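Local coordinates for type IV secretion system protein VirB11 (Brucella suis, PDB 2GZA) that binds and hydrolyses ATP as the hexameric VirB11 ATPase of a type IV secretion system, at residues V239-L244 / G263-D268; D268-A273 / L298-N303; Q153-L158 / V172-V177. All coordinates share one frame; numbering follows the deposited sequence.

How the contacts relate
Contacts 1 and 2 sit on the same helix, 265-274, and share Asp268; their centres are 8 Å apart and they touch where Ala266 packs on Met299. Contact 1 sets the start of that helix against helix 241-248 through two alanines, while contact 2 sets its next turns against the end of helix 289-300. Contact 3 lies about 24 Å from contact 2, centre to centre, and joins helix 153-160 to the turn before strand 178-182; Phe269 and Val177 bring the two into touch. All three are partly buried. Contact 1 mixes methyls with carboxylate-bearing chains, contact 2 pairs one buried apolar touch with one polar approach, and contact 3 is leucine against leucine and arginine methylenes.

Contact 1. Residues V239-L244 / G263-D268; sequences VTAATL and GGEAYD
Two alanine methyls of the 239-244 segment meet acidic side chains of 263-268 in van der Waals contact, with no hydrogen bond crossing between them. Ala241 CB lies 3.6 Å from Glu265 CG, so it touches the aliphatic part of the glutamate and not its carboxylate. Ala242 CB faces the other acid, 3.5 Å from Asp268 OD1. The small alanines let the backbones come close: Ala242 CA and Glu265 CA are 4.7 Å apart. Farther along helix 241-248, Leu245 continues the packing against both acids.

Here two helices meet near their N-terminal ends in the P-loop ATPase domain, and the first is capped at its N-terminus by a capping box. Thr240 is the N-cap: its OG1 accepts from Thr243 N at 3.1 Å, with a weak second bond from Ala242 N, and Thr243 OG1 accepts in return from Thr240 N at 2.9 Å. That reciprocal pair fixes the helix start from which both alanines project.

The polar bonds of Glu265 stay on its own side. Its chain bends at chi2 (77°), turning the carboxylate away from the alanines and back to the preceding loop. There OE1 takes a nearly straight bond from Gly263 N (3.1 Å, 172°) on its syn lone pair, and also one from Arg262 N. Asp268, by contrast, reaches back to helix 241-248 through a long, weak ion pair of OD2 with Arg246.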
# COMPACT_ATOMS: atom_id res chain seq x y z
N VAL C 239 26.62 -7.12 15.98
CA VAL C 239 25.89 -7.63 17.13
C VAL C 239 24.95 -6.54 17.64
O VAL C 239 25.38 -5.42 17.90
CB VAL C 239 26.87 -8.08 18.25
CG1 VAL C 239 26.14 -8.37 19.54
CG2 VAL C 239 27.66 -9.30 17.80
N THR C 240 23.67 -6.88 17.74
CA THR C 240 22.64 -5.98 18.25
C THR C 240 21.84 -6.67 19.35
O THR C 240 22.02 -7.87 19.61
CB THR C 240 21.63 -5.55 17.16
OG1 THR C 240 20.93 -6.71 16.67
CG2 THR C 240 22.31 -4.84 16.01
N ALA C 241 20.94 -5.92 19.97
CA ALA C 241 20.00 -6.50 20.93
C ALA C 241 19.15 -7.57 20.26
O ALA C 241 18.77 -8.55 20.89
CB ALA C 241 19.12 -5.42 21.55
N ALA C 242 18.85 -7.36 18.98
CA ALA C 242 18.02 -8.29 18.23
C ALA C 242 18.73 -9.63 17.96
O ALA C 242 18.13 -10.69 18.14
CB ALA C 242 17.54 -7.67 16.93
N THR C 243 19.98 -9.57 17.53
CA THR C 243 20.75 -10.79 17.27
C THR C 243 20.96 -11.60 18.56
O THR C 243 20.93 -12.84 18.54
CB THR C 243 22.10 -10.51 16.60
OG1 THR C 243 22.89 -9.67 17.44
CG2 THR C 243 21.91 -9.83 15.24
N LEU C 244 21.15 -10.88 19.67
CA LEU C 244 21.28 -11.52 20.97
C LEU C 244 19.98 -12.21 21.40
O LEU C 244 20.02 -13.30 21.98
CB LEU C 244 21.74 -10.52 22.02
CG LEU C 244 23.23 -10.35 22.30
CD1 LEU C 244 24.15 -11.03 21.28
CD2 LEU C 244 23.57 -8.86 22.44
N GLY C 263 14.01 -0.04 19.80
CA GLY C 263 13.73 0.01 18.38
C GLY C 263 13.27 -1.33 17.84
O GLY C 263 12.49 -2.04 18.49
N GLY C 264 13.77 -1.68 16.67
CA GLY C 264 13.41 -2.91 15.97
C GLY C 264 13.41 -4.22 16.75
O GLY C 264 12.72 -5.16 16.35
N GLU C 265 14.18 -4.30 17.84
CA GLU C 265 14.20 -5.51 18.69
C GLU C 265 12.81 -5.85 19.21
O GLU C 265 12.53 -7.02 19.49
CB GLU C 265 15.09 -5.38 19.92
CG GLU C 265 16.18 -4.37 19.83
CD GLU C 265 15.67 -2.97 20.01
OE1 GLU C 265 15.13 -2.66 21.09
OE2 GLU C 265 15.83 -2.20 19.05
N ALA C 266 11.97 -4.83 19.36
CA ALA C 266 10.62 -5.02 19.89
C ALA C 266 9.89 -6.14 19.17
O ALA C 266 9.14 -6.88 19.79
CB ALA C 266 9.82 -3.74 19.81
N TYR C 267 10.12 -6.26 17.87
CA TYR C 267 9.49 -7.29 17.06
C TYR C 267 10.06 -8.68 17.37
O TYR C 267 9.32 -9.66 17.44
CB TYR C 267 9.63 -6.98 15.58
CG TYR C 267 8.98 -7.99 14.67
CD1 TYR C 267 7.62 -7.92 14.37
CD2 TYR C 267 9.71 -9.03 14.10
CE1 TYR C 267 7.03 -8.85 13.53
CE2 TYR C 267 9.12 -9.96 13.27
CZ TYR C 267 7.78 -9.86 12.99
OH TYR C 267 7.16 -10.78 12.16
N ASP C 268 11.38 -8.77 17.52
CA ASP C 268 12.02 -10.01 17.91
C ASP C 268 11.57 -10.39 19.32
O ASP C 268 11.35 -11.56 19.58
CB ASP C 268 13.52 -9.87 17.82
CG ASP C 268 13.97 -9.48 16.43
OD1 ASP C 268 14.17 -8.26 16.19
OD2 ASP C 268 14.11 -10.39 15.58

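Contact 2. Residues D268-A273 / L298-N303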
# COMPACT_ATOMS: atom_id res chain seq x y z
N ASP C 268 11.38 -8.77 17.52
CA ASP C 268 12.02 -10.01 17.91
C ASP C 268 11.57 -10.39 19.32
O ASP C 268 11.35 -11.56 19.58
CB ASP C 268 13.52 -9.87 17.82
CG ASP C 268 13.97 -9.48 16.43
OD1 ASP C 268 14.17 -8.26 16.19
OD2 ASP C 268 14.11 -10.39 15.58
N PHE C 269 11.42 -9.40 20.20
CA PHE C 269 10.95 -9.63 21.56
C PHE C 269 9.58 -10.30 21.52
O PHE C 269 9.36 -11.31 22.18
CB PHE C 269 10.86 -8.30 22.34
CG PHE C 269 10.49 -8.47 23.78
CD1 PHE C 269 11.46 -8.75 24.73
CD2 PHE C 269 9.17 -8.34 24.19
CE1 PHE C 269 11.12 -8.89 26.08
CE2 PHE C 269 8.82 -8.49 25.53
CZ PHE C 269 9.80 -8.77 26.47
N ILE C 270 8.67 -9.72 20.74
CA ILE C 270 7.33 -10.26 20.55
C ILE C 270 7.39 -11.69 20.07
O ILE C 270 6.64 -12.55 20.53
CB ILE C 270 6.50 -9.41 19.54
CG1 ILE C 270 6.03 -8.11 20.20
CG2 ILE C 270 5.29 -10.18 19.00
CD1 ILE C 270 5.41 -7.12 19.22
N ASN C 271 8.29 -11.97 19.15
CA ASN C 271 8.39 -13.33 18.63
C ASN C 271 9.06 -14.30 19.55
O ASN C 271 8.73 -15.49 19.53
CB ASN C 271 9.07 -13.38 17.27
CG ASN C 271 8.06 -13.51 16.16
OD1 ASN C 271 7.21 -14.41 16.17
ND2 ASN C 271 8.14 -12.61 15.19
N VAL C 272 9.99 -13.82 20.37
CA VAL C 272 10.60 -14.68 21.37
C VAL C 272 9.51 -15.07 22.39
O VAL C 272 9.36 -16.24 22.74
CB VAL C 272 11.79 -13.98 22.04
CG1 VAL C 272 12.19 -14.70 23.32
CG2 VAL C 272 12.96 -13.90 21.07
N ALA C 273 8.76 -14.07 22.84
CA ALA C 273 7.72 -14.27 23.85
C ALA C 273 6.56 -15.11 23.34
O ALA C 273 6.03 -15.96 24.07
CB ALA C 273 7.20 -12.93 24.36
N LEU C 298 5.52 1.67 17.76
CA LEU C 298 6.41 2.44 16.90
C LEU C 298 7.77 1.76 16.73
O LEU C 298 8.38 1.85 15.66
CB LEU C 298 6.59 3.85 17.46
CG LEU C 298 5.60 5.00 17.14
CD1 LEU C 298 4.17 4.54 16.87
CD2 LEU C 298 5.64 6.06 18.24
N MET C 299 8.24 1.07 17.76
CA MET C 299 9.49 0.34 17.70
C MET C 299 9.36 -0.86 16.75
O MET C 299 10.28 -1.15 15.99
CB MET C 299 9.92 -0.10 19.09
CG MET C 299 10.33 1.04 19.97
SD MET C 299 10.52 0.55 21.68
CE MET C 299 10.82 2.14 22.44
N VAL C 300 8.22 -1.54 16.80
CA VAL C 300 7.93 -2.66 15.91
C VAL C 300 8.02 -2.23 14.44
O VAL C 300 8.56 -2.95 13.60
CB VAL C 300 6.54 -3.30 16.21
CG1 VAL C 300 6.22 -4.41 15.21
CG2 VAL C 300 6.50 -3.86 17.63
N LEU C 301 7.51 -1.04 14.16
CA LEU C 301 7.53 -0.50 12.81
C LEU C 301 8.94 -0.18 12.30
O LEU C 301 9.11 0.11 11.12
CB LEU C 301 6.62 0.72 12.71
CG LEU C 301 5.11 0.48 12.79
CD1 LEU C 301 4.38 1.79 13.05
CD2 LEU C 301 4.59 -0.20 11.53
N GLN C 302 9.93 -0.23 13.18
CA GLN C 302 11.34 -0.04 12.80
C GLN C 302 11.95 -1.32 12.24
O GLN C 302 13.03 -1.30 11.67
CB GLN C 302 12.17 0.43 14.00
CG GLN C 302 11.65 1.65 14.73
CD GLN C 302 12.07 2.93 14.08
OE1 GLN C 302 13.06 2.95 13.36
NE2 GLN C 302 11.34 4.02 14.34
N ASN C 303 11.24 -2.43 12.44
CA ASN C 303 11.66 -3.74 11.95
C ASN C 303 11.22 -3.92 10.51
O ASN C 303 10.14 -3.48 10.14
CB ASN C 303 11.04 -4.83 12.82
CG ASN C 303 11.73 -6.17 12.70
OD1 ASN C 303 12.44 -6.57 13.61
ND2 ASN C 303 11.51 -6.87 11.61
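Asp268 begins the contact from helix 265-274: its side chain crosses that of Asn303 at about a right angle, with the flat end groups 54° apart. Asn303 closes a type I turn that starts at Val300, with Asn303 N bonded to Val300 O at 3.0 Å; this turn, at the end region of helix 289-300, carries the asparagine round to the aspartate.

Two residues on, Ile270 makes the apolar touch. Its CD1 reaches Val300 CG2 at 3.8 Å, these two side chains also crossing nearly perpendicular. Ile270 CG1 stands anti to the carbonyl carbon (chi1 -76°), and the extended chi2 of 171° carries CD1 outward to the valine. Helix 311-321 packs against the same pair, Leu318 on Ile270 and Ile314 on Val300. Asn271, next along, faces a neighbouring subunit, its OD1 accepting from Arg295 NE there.

Chemically the contact divides in two: a single methyl-to-methyl touch, part of a larger apolar cluster with helix 311-321, and a polar approach between the Asp268 and Asn303 side chains at the turn. Between the helices themselves, it is the packing of Ile270 on Val300 that makes the join.

Contact 3. Residues Q153-L158 / V172-V177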
# COMPACT_ATOMS: atom_id res chain seq x y z
N GLN C 153 -6.90 -14.82 38.09
CA GLN C 153 -7.91 -14.26 38.97
C GLN C 153 -7.30 -13.94 40.34
O GLN C 153 -7.76 -13.02 41.01
CB GLN C 153 -9.10 -15.21 39.15
CG GLN C 153 -9.88 -15.54 37.87
CD GLN C 153 -10.86 -14.46 37.44
OE1 GLN C 153 -10.85 -13.34 37.97
NE2 GLN C 153 -11.74 -14.69 36.46
N GLU C 154 -6.28 -14.70 40.74
CA GLU C 154 -5.51 -14.38 41.94
C GLU C 154 -4.78 -13.05 41.76
O GLU C 154 -4.83 -12.18 42.63
CB GLU C 154 -4.52 -15.49 42.28
CG GLU C 154 -3.64 -15.14 43.47
CD GLU C 154 -2.57 -16.16 43.73
OE1 GLU C 154 -2.60 -17.25 43.11
OE2 GLU C 154 -1.69 -15.88 44.58
N LEU C 155 -4.10 -12.90 40.62
CA LEU C 155 -3.43 -11.65 40.27
C LEU C 155 -4.40 -10.49 40.17
O LEU C 155 -4.13 -9.39 40.67
CB LEU C 155 -2.67 -11.81 38.96
CG LEU C 155 -1.27 -12.38 39.08
CD1 LEU C 155 -0.72 -12.73 37.72
CD2 LEU C 155 -0.37 -11.39 39.81
N LEU C 156 -5.53 -10.73 39.52
CA LEU C 156 -6.55 -9.71 39.31
C LEU C 156 -7.15 -9.24 40.62
O LEU C 156 -7.46 -8.06 40.77
CB LEU C 156 -7.62 -10.22 38.35
CG LEU C 156 -8.45 -9.25 37.50
CD1 LEU C 156 -7.62 -8.10 36.92
CD2 LEU C 156 -9.12 -10.02 36.37
N ALA C 157 -7.31 -10.15 41.58
CA ALA C 157 -7.80 -9.80 42.91
C ALA C 157 -6.81 -8.95 43.69
O ALA C 157 -7.20 -7.97 44.33
CB ALA C 157 -8.17 -11.06 43.70
N LEU C 158 -5.52 -9.31 43.62
CA LEU C 158 -4.46 -8.55 44.28
C LEU C 158 -4.37 -7.12 43.76
O LEU C 158 -4.20 -6.18 44.55
CB LEU C 158 -3.10 -9.25 44.12
CG LEU C 158 -2.80 -10.42 45.06
CD1 LEU C 158 -1.62 -11.23 44.54
CD2 LEU C 158 -2.55 -9.95 46.48
N VAL C 172 5.85 -12.09 38.85
CA VAL C 172 7.17 -12.64 38.53
C VAL C 172 7.20 -14.15 38.78
O VAL C 172 7.78 -14.90 37.99
CB VAL C 172 8.30 -11.95 39.33
CG1 VAL C 172 9.64 -12.57 38.99
CG2 VAL C 172 8.34 -10.45 39.06
N GLN C 173 6.58 -14.58 39.87
CA GLN C 173 6.54 -16.00 40.25
C GLN C 173 5.70 -16.79 39.27
O GLN C 173 6.01 -17.93 38.95
CB GLN C 173 5.97 -16.16 41.66
CG GLN C 173 6.90 -15.67 42.75
CD GLN C 173 6.28 -15.71 44.14
OE1 GLN C 173 6.98 -15.58 45.14
NE2 GLN C 173 4.96 -15.89 44.20
N LEU C 174 4.64 -16.14 38.80
CA LEU C 174 3.73 -16.70 37.81
C LEU C 174 4.19 -16.44 36.37
O LEU C 174 3.44 -16.65 35.42
CB LEU C 174 2.32 -16.12 38.02
CG LEU C 174 1.27 -16.90 38.82
CD1 LEU C 174 1.87 -18.01 39.68
CD2 LEU C 174 0.43 -15.94 39.66
N GLU C 175 5.43 -15.97 36.24
CA GLU C 175 6.10 -15.84 34.94
C GLU C 175 5.36 -14.96 33.93
O GLU C 175 5.42 -15.20 32.73
CB GLU C 175 6.40 -17.23 34.35
CG GLU C 175 7.37 -18.03 35.21
CD GLU C 175 7.50 -19.47 34.78
OE1 GLU C 175 6.67 -19.94 33.96
OE2 GLU C 175 8.42 -20.15 35.28
N ARG C 176 4.68 -13.93 34.42
CA ARG C 176 4.07 -12.92 33.56
C ARG C 176 5.14 -12.10 32.87
O ARG C 176 6.18 -11.82 33.46
CB ARG C 176 3.17 -11.97 34.36
CG ARG C 176 2.05 -12.60 35.18
CD ARG C 176 1.06 -13.38 34.34
NE ARG C 176 1.45 -14.79 34.25
CZ ARG C 176 1.03 -15.65 33.32
NH1 ARG C 176 0.20 -15.24 32.37
NH2 ARG C 176 1.46 -16.90 33.33
N VAL C 177 4.89 -11.71 31.63
CA VAL C 177 5.78 -10.81 30.92
C VAL C 177 5.54 -9.40 31.45
O VAL C 177 4.42 -8.89 31.40
CB VAL C 177 5.56 -10.85 29.40
CG1 VAL C 177 6.42 -9.81 28.69
CG2 VAL C 177 5.85 -12.23 28.87
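Helix 153-160 faces the point where helix 164-173 gives way to strand 178-182, the backbones closest at Leu155 and Leu174, whose CA atoms are 9.1 Å apart. Leu155 CD1 lies 3.9 Å from Leu174 CD2, the two leucines lying antiparallel, side by side. The same CD1 rests on the methylenes of Arg176, 3.8 Å from CG. Phe167 and Tyr345 also pack against Leu155.

Bends at chi2 (-60°) and chi3 (92°) fold the Arg176 chain back so that the guanidinium grips Leu174 O side-on, while CG and CD lie against Leu155. Two nitrogens make the grip: NE at 3.0 Å, above the carbonyl plane, and NH2 at 2.9 Å, nearly in line with the C=O. That oxygen lies close to the guanidinium plane, so the paired bonds should limit rotation of the group. Beside the apolar patch, Glu154 forms a salt bridge with Arg170. His333 of a neighbouring subunit packs on Leu174.

Helix 164-173 ends in a Schellman motif: Glu175, at positive phi (58°), is the C' residue, with Arg176 N bonded to Ala171 O and a weak bond from Glu175 N to Val172 O. Just beyond comes the strand leading into the predicted ATP-binding P-loop.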